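Local coordinates for protein peptidoglycan glycosyltransferase (Eggerthella lenta, PDB 4MNR) that belongs to the penicillin-binding proteins, combining a transpeptidase-type domain of the beta-lactamase clan with an N-terminal dimerisation-type domain, at residues V173-Y181 with F272-L280; G328-V336 with A371-L379. All blocks are in the same frame, centred on the assembly; numbering follows the deposited sequence. Where two conformers were deposited one is given.

After its N-terminal strands and helices, the chain runs through strands 130-135 and 142-148 and helix 156-165, then enters the loop 173-181. Contact 1 forms when the loop 272-280 returns to it, closing 90 intervening residues that include helices 188-197 and 242-263. The chain next builds helix 321-332, whose last turn meets helix 368-384 in contact 2, closing a shorter excursion of 34 residues that includes strands 343-347, 353-356 and 361-364. The two contacts stand in series, neither nested nor crossed, with centres 24 Å apart and nearest atoms about 11 Å apart. Contact 1 joins two loops beside the antiparallel sheet, whereas contact 2 joins two helices, all four segments belonging to the transpeptidase family region.

Contact 1. Residues V173-Y181 with F272-L280; sequences VDRAAGSLY and FPLYTPESL
Pro277 lays its ring against the backbone and side chain that follow Ala177: CD reaches Ala177 O at 3.3 Å, while CG meets Leu180 CG at 3.9 Å as the two side chains slide past each other in opposite directions. Leu180 carries CG beside its own backbone N (chi1 -69°), and from there both methyls lie by Glu278 O, CD2 at 3.6 Å, while CD1 also meets Leu280 CD1 (3.9 Å), the two leucine side chains crossing at about a right angle.

At the other end, Ala177 CB lies obliquely to the Phe272 ring. Thr276 instead works on the carbonyl of Ala177, with a CA-H...O contact of 3.3 Å from Thr276 CA to Ala177 O. The edge of the Tyr275 ring comes up to Gly178 O, with CE2 3.7 Å away. No direct hydrogen bond spans the loops; one water joins them, donating to both Asp174 OD2 and Tyr275 O. Asp174 OD1 makes an Asx motif, accepting from Ala177 N at 2.9 Å along a nearly straight N-H (171°) that descends from above the carboxylate plane. Asp174 is thereby held from within its loop and bridged to the opposite one.

Both loops lie in the transpeptidase domain of this penicillin-binding protein, beside its antiparallel sheet: Ala176 and Phe272 rest on strand 142-148, Ala176 also touches strand 130-135, and Ser279 and Phe272 pack on helix 321-332.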
loop_
_atom_site.group_PDB
_atom_site.type_symbol
_atom_site.label_atom_id
_atom_site.label_comp_id
_atom_site.label_asym_id
_atom_site.label_seq_id
_atom_site.Cartn_x
_atom_site.Cartn_y
_atom_site.Cartn_z
ATOM N N VAL A 173 13.952 -0.605 8.238
ATOM C CA VAL A 173 12.851 -1.454 7.796
ATOM C C VAL A 173 12.116 -0.830 6.619
ATOM O O VAL A 173 11.731 0.335 6.667
ATOM C CB VAL A 173 11.861 -1.747 8.940
ATOM C CG1 VAL A 173 10.648 -2.519 8.424
ATOM C CG2 VAL A 173 12.552 -2.515 10.064
ATOM N N ASP A 174 11.939 -1.609 5.555
ATOM C CA ASP A 174 11.119 -1.187 4.416
ATOM C C ASP A 174 9.657 -1.402 4.780
ATOM O O ASP A 174 9.157 -2.526 4.767
ATOM C CB ASP A 174 11.487 -2.008 3.170
ATOM C CG ASP A 174 10.689 -1.611 1.922
ATOM O OD1 ASP A 174 9.559 -1.096 2.035
ATOM O OD2 ASP A 174 11.207 -1.824 0.806
ATOM N N ARG A 175 8.964 -0.329 5.122
ATOM C CA ARG A 175 7.575 -0.461 5.529
ATOM C C ARG A 175 6.592 -0.410 4.379
ATOM O O ARG A 175 5.448 -0.829 4.532
ATOM C CB ARG A 175 7.214 0.621 6.544
ATOM C CG ARG A 175 7.823 0.367 7.927
ATOM C CD ARG A 175 7.487 1.513 8.884
ATOM N NE ARG A 175 7.679 1.099 10.270
ATOM C CZ ARG A 175 8.854 1.072 10.893
ATOM N NH1 ARG A 175 9.955 1.468 10.272
ATOM N NH2 ARG A 175 8.919 0.647 12.147
ATOM N N ALA A 176 7.010 0.137 3.244
ATOM C CA ALA A 176 6.097 0.315 2.112
ATOM C C ALA A 176 5.853 -0.948 1.303
ATOM O O ALA A 176 4.737 -1.176 0.807
ATOM C CB ALA A 176 6.597 1.448 1.195
ATOM N N ALA A 177 6.901 -1.738 1.123
ATOM C CA ALA A 177 6.805 -2.967 0.351
ATOM C C ALA A 177 7.077 -4.180 1.224
ATOM O O ALA A 177 6.575 -5.264 0.946
ATOM C CB ALA A 177 7.782 -2.942 -0.803
ATOM N N GLY A 178 7.878 -3.991 2.267
ATOM C CA GLY A 178 8.501 -5.109 2.969
ATOM C C GLY A 178 7.878 -5.605 4.260
ATOM O O GLY A 178 8.409 -6.527 4.879
ATOM N N SER A 179 6.753 -5.008 4.649
ATOM C CA SER A 179 6.130 -5.254 5.954
ATOM C C SER A 179 4.633 -5.570 5.853
ATOM O O SER A 179 3.903 -4.882 5.146
ATOM C CB SER A 179 6.313 -4.012 6.836
ATOM O OG SER A 179 7.686 -3.786 7.103
ATOM N N LEU A 180 4.166 -6.581 6.592
ATOM C CA LEU A 180 2.728 -6.872 6.643
ATOM C C LEU A 180 2.029 -6.095 7.745
ATOM O O LEU A 180 2.513 -6.036 8.878
ATOM C CB LEU A 180 2.463 -8.361 6.872
ATOM C CG LEU A 180 2.831 -9.287 5.719
ATOM C CD1 LEU A 180 2.572 -10.740 6.133
ATOM C CD2 LEU A 180 2.044 -8.923 4.477
ATOM N N TYR A 181 0.869 -5.554 7.421
ATOM C CA TYR A 181 0.043 -4.823 8.381
ATOM C C TYR A 181 -1.376 -5.381 8.383
ATOM O O TYR A 181 -1.838 -5.910 7.377
ATOM C CB TYR A 181 -0.074 -3.357 7.963
ATOM C CG TYR A 181 1.159 -2.486 8.136
ATOM C CD1 TYR A 181 1.394 -1.833 9.338
ATOM C CD2 TYR A 181 2.055 -2.292 7.096
ATOM C CE1 TYR A 181 2.499 -1.023 9.508
ATOM C CE2 TYR A 181 3.170 -1.490 7.261
ATOM C CZ TYR A 181 3.380 -0.853 8.465
ATOM O OH TYR A 181 4.479 -0.036 8.651
ATOM N N PHE A 272 8.352 -8.467 -7.541
ATOM C CA PHE A 272 8.721 -7.070 -7.300
ATOM C C PHE A 272 10.229 -7.015 -7.054
ATOM O O PHE A 272 10.800 -7.959 -6.501
ATOM C CB PHE A 272 7.911 -6.498 -6.114
ATOM C CG PHE A 272 7.857 -4.993 -6.078
ATOM C CD1 PHE A 272 7.224 -4.280 -7.095
ATOM C CD2 PHE A 272 8.425 -4.287 -5.029
ATOM C CE1 PHE A 272 7.181 -2.904 -7.074
ATOM C CE2 PHE A 272 8.377 -2.908 -5.003
ATOM C CZ PHE A 272 7.761 -2.212 -6.019
ATOM N N PRO A 273 10.894 -5.932 -7.497
ATOM C CA PRO A 273 12.353 -5.888 -7.330
ATOM C C PRO A 273 12.792 -5.766 -5.872
ATOM O O PRO A 273 13.906 -6.160 -5.540
ATOM C CB PRO A 273 12.769 -4.647 -8.131
ATOM C CG PRO A 273 11.526 -3.832 -8.263
ATOM C CD PRO A 273 10.407 -4.834 -8.349
ATOM N N LEU A 274 11.929 -5.238 -5.016
ATOM C CA LEU A 274 12.231 -5.167 -3.595
ATOM C C LEU A 274 11.500 -6.301 -2.894
ATOM O O LEU A 274 10.436 -6.723 -3.342
ATOM C CB LEU A 274 11.768 -3.833 -3.025
ATOM C CG LEU A 274 12.173 -2.587 -3.824
ATOM C CD1 LEU A 274 11.675 -1.345 -3.123
ATOM C CD2 LEU A 274 13.685 -2.542 -4.046
ATOM N N TYR A 275 12.069 -6.790 -1.800
ATOM C CA TYR A 275 11.422 -7.828 -1.017
ATOM C C TYR A 275 10.025 -7.400 -0.634
ATOM O O TYR A 275 9.837 -6.326 -0.067
ATOM C CB TYR A 275 12.207 -8.116 0.250
ATOM C CG TYR A 275 11.442 -9.016 1.184
ATOM C CD1 TYR A 275 11.262 -10.357 0.881
ATOM C CD2 TYR A 275 10.875 -8.519 2.347
ATOM C CE1 TYR A 275 10.545 -11.190 1.726
ATOM C CE2 TYR A 275 10.158 -9.348 3.203
ATOM C CZ TYR A 275 9.996 -10.676 2.879
ATOM O OH TYR A 275 9.290 -11.511 3.719
ATOM N N THR A 276 9.047 -8.241 -0.960
ATOM C CA THR A 276 7.663 -7.967 -0.599
ATOM C C THR A 276 7.038 -9.270 -0.115
ATOM O O THR A 276 6.914 -10.228 -0.886
ATOM C CB THR A 276 6.858 -7.440 -1.809
ATOM O OG1 THR A 276 7.536 -6.326 -2.402
ATOM C CG2 THR A 276 5.473 -6.997 -1.380
ATOM N N PRO A 277 6.664 -9.330 1.170
ATOM C CA PRO A 277 6.049 -10.566 1.662
ATOM C C PRO A 277 4.668 -10.757 1.041
ATOM O O PRO A 277 3.968 -9.790 0.747
ATOM C CB PRO A 277 5.928 -10.324 3.171
ATOM C CG PRO A 277 5.832 -8.822 3.302
ATOM C CD PRO A 277 6.710 -8.273 2.195
ATOM N N GLU A 278 4.294 -12.012 0.839
ATOM C CA GLU A 278 2.959 -12.352 0.372
ATOM C C GLU A 278 1.921 -11.802 1.355
ATOM O O GLU A 278 2.069 -11.984 2.569
ATOM C CB GLU A 278 2.869 -13.877 0.331
ATOM C CG GLU A 278 1.670 -14.449 -0.360
ATOM C CD GLU A 278 1.701 -15.973 -0.350
ATOM O OE1 GLU A 278 2.724 -16.550 0.073
ATOM O OE2 GLU A 278 0.701 -16.595 -0.749
ATOM N N SER A 279 0.884 -11.135 0.846
ATOM C CA SER A 279 -0.238 -10.733 1.701
ATOM C C SER A 279 -1.076 -11.975 1.972
ATOM O O SER A 279 -1.154 -12.871 1.132
ATOM C CB SER A 279 -1.069 -9.630 1.036
ATOM O OG SER A 279 -0.314 -8.434 0.930
ATOM N N LEU A 280 -1.675 -12.047 3.160
ATOM C CA LEU A 280 -2.213 -13.316 3.649
ATOM C C LEU A 280 -3.694 -13.275 3.996
ATOM O O LEU A 280 -4.199 -12.276 4.512
ATOM C CB LEU A 280 -1.438 -13.763 4.893
ATOM C CG LEU A 280 0.076 -13.865 4.724
ATOM C CD1 LEU A 280 0.756 -14.166 6.049
ATOM C CD2 LEU A 280 0.358 -14.938 3.719
HETATM O O HOH W 1 11.669 -4.606 0.934
#

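Contact 2. Residues G328-V336 with A371-L379; sequences GTAIANDGV and AGRVRDVLL
Ile331 pushes its side chain over helix 368-384 as a knob into a hole formed by Ala371, Val374, Arg375 and Leu378. Its branches divide the work. CG2, anti to the backbone N, settles over the helix backbone 3.7 Å from Ala371 O and also meets the CB of Arg375. The CG1 arm is folded at chi2 and brings CD1 to 3.8 Å from Val374 CG1, the two side chains crossing at about a right angle. Leu378 closes the far side more loosely.

Beside this apolar insertion, Arg375, which was modelled in two conformers, reaches back to the end of the opposing helix in the one described. There its chain bends at chi3 (62°), turning the guanidinium so that NH2 tentatively donates to Ile331 O at 2.9 Å. The oxygen lies at the guanidinium edge and in its plane, and the donor stands nearly along the C=O axis, although the angle at the hydrogen is 142°. This is a C-terminal carbonyl of the helix, and in this conformer the positive group probably interacts well with the partial negative charge there. The knob, with the more tentative bond beside it, joins two helices of the transpeptidase domain whose short segments cross at -108°, with axes 8.9 Å apart.

Past Ala332 the chain turns back through a type I' beta turn, Asn333 to Val336, in which Asn333 ND2 bonds to Val336 O. The turn lets Gly335 N approach Ala371 CB at 3.4 Å. Asp334 OD1 accepts from a water 2.7 Å away, and in the same conformer that water accepts from Arg375 NH2, a tentative bridge between carboxylate and guanidinium without a salt bridge. Met417 of strand 409-418 touches Ile331, Ala332 and Arg375, while Ile331 and Val374 also lean on helix 188-197.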
loop_
_atom_site.group_PDB
_atom_site.type_symbol
_atom_site.label_atom_id
_atom_site.label_comp_id
_atom_site.label_asym_id
_atom_site.label_seq_id
_atom_site.Cartn_x
_atom_site.Cartn_y
_atom_site.Cartn_z
ATOM N N GLY A 328 -6.595 -0.403 -4.318
ATOM C CA GLY A 328 -7.059 0.863 -4.840
ATOM C C GLY A 328 -6.995 0.953 -6.358
ATOM O O GLY A 328 -7.910 1.482 -6.999
ATOM N N THR A 329 -5.912 0.455 -6.948
ATOM C CA THR A 329 -5.802 0.544 -8.403
ATOM C C THR A 329 -6.859 -0.320 -9.101
ATOM O O THR A 329 -7.303 0.040 -10.177
ATOM C CB THR A 329 -4.390 0.231 -8.964
ATOM O OG1 THR A 329 -4.048 -1.143 -8.731
ATOM C CG2 THR A 329 -3.347 1.155 -8.338
ATOM N N ALA A 330 -7.281 -1.417 -8.471
ATOM C CA ALA A 330 -8.326 -2.257 -9.057
ATOM C C ALA A 330 -9.607 -1.459 -9.197
ATOM O O ALA A 330 -10.279 -1.503 -10.220
ATOM C CB ALA A 330 -8.577 -3.484 -8.196
ATOM N N ILE A 331 -9.951 -0.720 -8.152
ATOM C CA ILE A 331 -11.172 0.075 -8.180
ATOM C C ILE A 331 -11.053 1.239 -9.168
ATOM O O ILE A 331 -12.003 1.554 -9.893
ATOM C CB ILE A 331 -11.545 0.549 -6.764
ATOM C CG1 ILE A 331 -11.730 -0.674 -5.847
ATOM C CG2 ILE A 331 -12.808 1.399 -6.792
ATOM C CD1 ILE A 331 -12.704 -1.718 -6.389
ATOM N N ALA A 332 -9.870 1.846 -9.228
ATOM C CA ALA A 332 -9.602 2.955 -10.130
ATOM C C ALA A 332 -9.572 2.563 -11.620
ATOM O O ALA A 332 -9.997 3.330 -12.481
ATOM C CB ALA A 332 -8.286 3.630 -9.728
ATOM N N ASN A 333 -9.085 1.360 -11.910
ATOM C CA ASN A 333 -8.770 0.953 -13.279
ATOM C C ASN A 333 -9.731 -0.106 -13.803
ATOM O O ASN A 333 -9.301 -1.092 -14.391
ATOM C CB ASN A 333 -7.330 0.421 -13.322
ATOM C CG ASN A 333 -6.775 0.277 -14.729
ATOM O OD1 ASN A 333 -6.994 1.125 -15.602
ATOM N ND2 ASN A 333 -6.031 -0.793 -14.950
ATOM N N ASP A 334 -11.032 0.098 -13.578
ATOM C CA ASP A 334 -12.051 -0.764 -14.179
ATOM C C ASP A 334 -11.899 -2.237 -13.771
ATOM O O ASP A 334 -12.230 -3.147 -14.543
ATOM C CB ASP A 334 -12.051 -0.631 -15.715
ATOM C CG ASP A 334 -12.367 0.783 -16.180
ATOM O OD1 ASP A 334 -13.115 1.496 -15.472
ATOM O OD2 ASP A 334 -11.861 1.185 -17.255
ATOM N N GLY A 335 -11.376 -2.460 -12.568
ATOM C CA GLY A 335 -11.311 -3.793 -11.998
ATOM C C GLY A 335 -9.981 -4.494 -12.213
ATOM O O GLY A 335 -9.747 -5.570 -11.659
ATOM N N VAL A 336 -9.105 -3.884 -13.007
ATOM C CA VAL A 336 -7.855 -4.539 -13.400
ATOM C C VAL A 336 -6.704 -4.030 -12.567
ATOM O O VAL A 336 -6.498 -2.825 -12.456
ATOM C CB VAL A 336 -7.525 -4.255 -14.869
ATOM C CG1 VAL A 336 -6.216 -4.913 -15.262
ATOM C CG2 VAL A 336 -8.651 -4.747 -15.762
ATOM N N ALA A 371 -16.321 -2.426 -10.282
ATOM C CA ALA A 371 -15.350 -1.408 -9.891
ATOM C C ALA A 371 -16.011 -0.033 -9.849
ATOM O O ALA A 371 -15.787 0.738 -8.928
ATOM C CB ALA A 371 -14.172 -1.379 -10.863
ATOM N N GLY A 372 -16.825 0.264 -10.859
ATOM C CA GLY A 372 -17.493 1.549 -10.930
ATOM C C GLY A 372 -18.487 1.741 -9.800
ATOM O O GLY A 372 -18.627 2.844 -9.275
ATOM N N ARG A 373 -19.177 0.668 -9.415
ATOM C CA ARG A 373 -20.166 0.774 -8.345
ATOM C C ARG A 373 -19.458 1.012 -7.034
ATOM O O ARG A 373 -19.928 1.779 -6.191
ATOM C CB ARG A 373 -21.009 -0.501 -8.241
ATOM C CG ARG A 373 -21.994 -0.678 -9.383
ATOM C CD ARG A 373 -22.526 -2.098 -9.412
ATOM N NE ARG A 373 -23.415 -2.361 -8.282
ATOM C CZ ARG A 373 -23.880 -3.567 -7.969
ATOM N NH1 ARG A 373 -23.517 -4.632 -8.682
ATOM N NH2 ARG A 373 -24.705 -3.706 -6.944
ATOM N N VAL A 374 -18.323 0.343 -6.852
ATOM C CA VAL A 374 -17.536 0.537 -5.629
ATOM C C VAL A 374 -16.966 1.953 -5.578
ATOM O O VAL A 374 -16.985 2.592 -4.533
ATOM C CB VAL A 374 -16.407 -0.491 -5.527
ATOM C CG1 VAL A 374 -15.464 -0.167 -4.340
ATOM C CG2 VAL A 374 -17.000 -1.887 -5.397
ATOM N N ARG A 375 -16.468 2.435 -6.714
ATOM C CA ARG A 375 -15.904 3.780 -6.778
ATOM C C ARG A 375 -16.953 4.825 -6.385
ATOM O O ARG A 375 -16.653 5.785 -5.679
ATOM C CB ARG A 375 -15.329 4.054 -8.174
ATOM C CG ARG A 375 -14.254 5.124 -8.212
ATOM C CD ARG A 375 -13.398 5.003 -9.477
ATOM N NE ARG A 375 -14.198 5.186 -10.685
ATOM C CZ ARG A 375 -14.497 4.217 -11.546
ATOM N NH1 ARG A 375 -15.245 4.487 -12.606
ATOM N NH2 ARG A 375 -14.052 2.977 -11.347
ATOM N N ASP A 376 -18.192 4.619 -6.815
ATOM C CA ASP A 376 -19.283 5.529 -6.461
ATOM C C ASP A 376 -19.558 5.540 -4.944
ATOM O O ASP A 376 -19.851 6.593 -4.358
ATOM C CB ASP A 376 -20.554 5.171 -7.231
ATOM C CG ASP A 376 -20.478 5.553 -8.713
ATOM O OD1 ASP A 376 -19.580 6.337 -9.101
ATOM O OD2 ASP A 376 -21.333 5.069 -9.491
ATOM N N VAL A 377 -19.481 4.375 -4.314
ATOM C CA VAL A 377 -19.653 4.308 -2.860
ATOM C C VAL A 377 -18.493 5.011 -2.149
ATOM O O VAL A 377 -18.694 5.723 -1.164
ATOM C CB VAL A 377 -19.755 2.847 -2.369
ATOM C CG1 VAL A 377 -19.790 2.792 -0.837
ATOM C CG2 VAL A 377 -20.989 2.193 -2.945
ATOM N N LEU A 378 -17.278 4.830 -2.669
ATOM C CA LEU A 378 -16.102 5.465 -2.069
ATOM C C LEU A 378 -16.076 6.989 -2.250
ATOM O O LEU A 378 -15.475 7.719 -1.448
ATOM C CB LEU A 378 -14.812 4.838 -2.600
ATOM C CG LEU A 378 -14.668 3.341 -2.311
ATOM C CD1 LEU A 378 -13.300 2.842 -2.750
ATOM C CD2 LEU A 378 -14.905 3.027 -0.834
ATOM N N LEU A 379 -16.732 7.486 -3.296
ATOM C CA LEU A 379 -16.896 8.924 -3.432
ATOM C C LEU A 379 -17.741 9.399 -2.260
ATOM O O LEU A 379 -17.486 10.451 -1.674
ATOM C CB LEU A 379 -17.557 9.270 -4.773
ATOM C CG LEU A 379 -17.790 10.750 -5.064
ATOM C CD1 LEU A 379 -16.509 11.559 -4.882
ATOM C CD2 LEU A 379 -18.320 10.904 -6.484
HETATM O O HOH W 2 -15.059 1.316 -13.600
#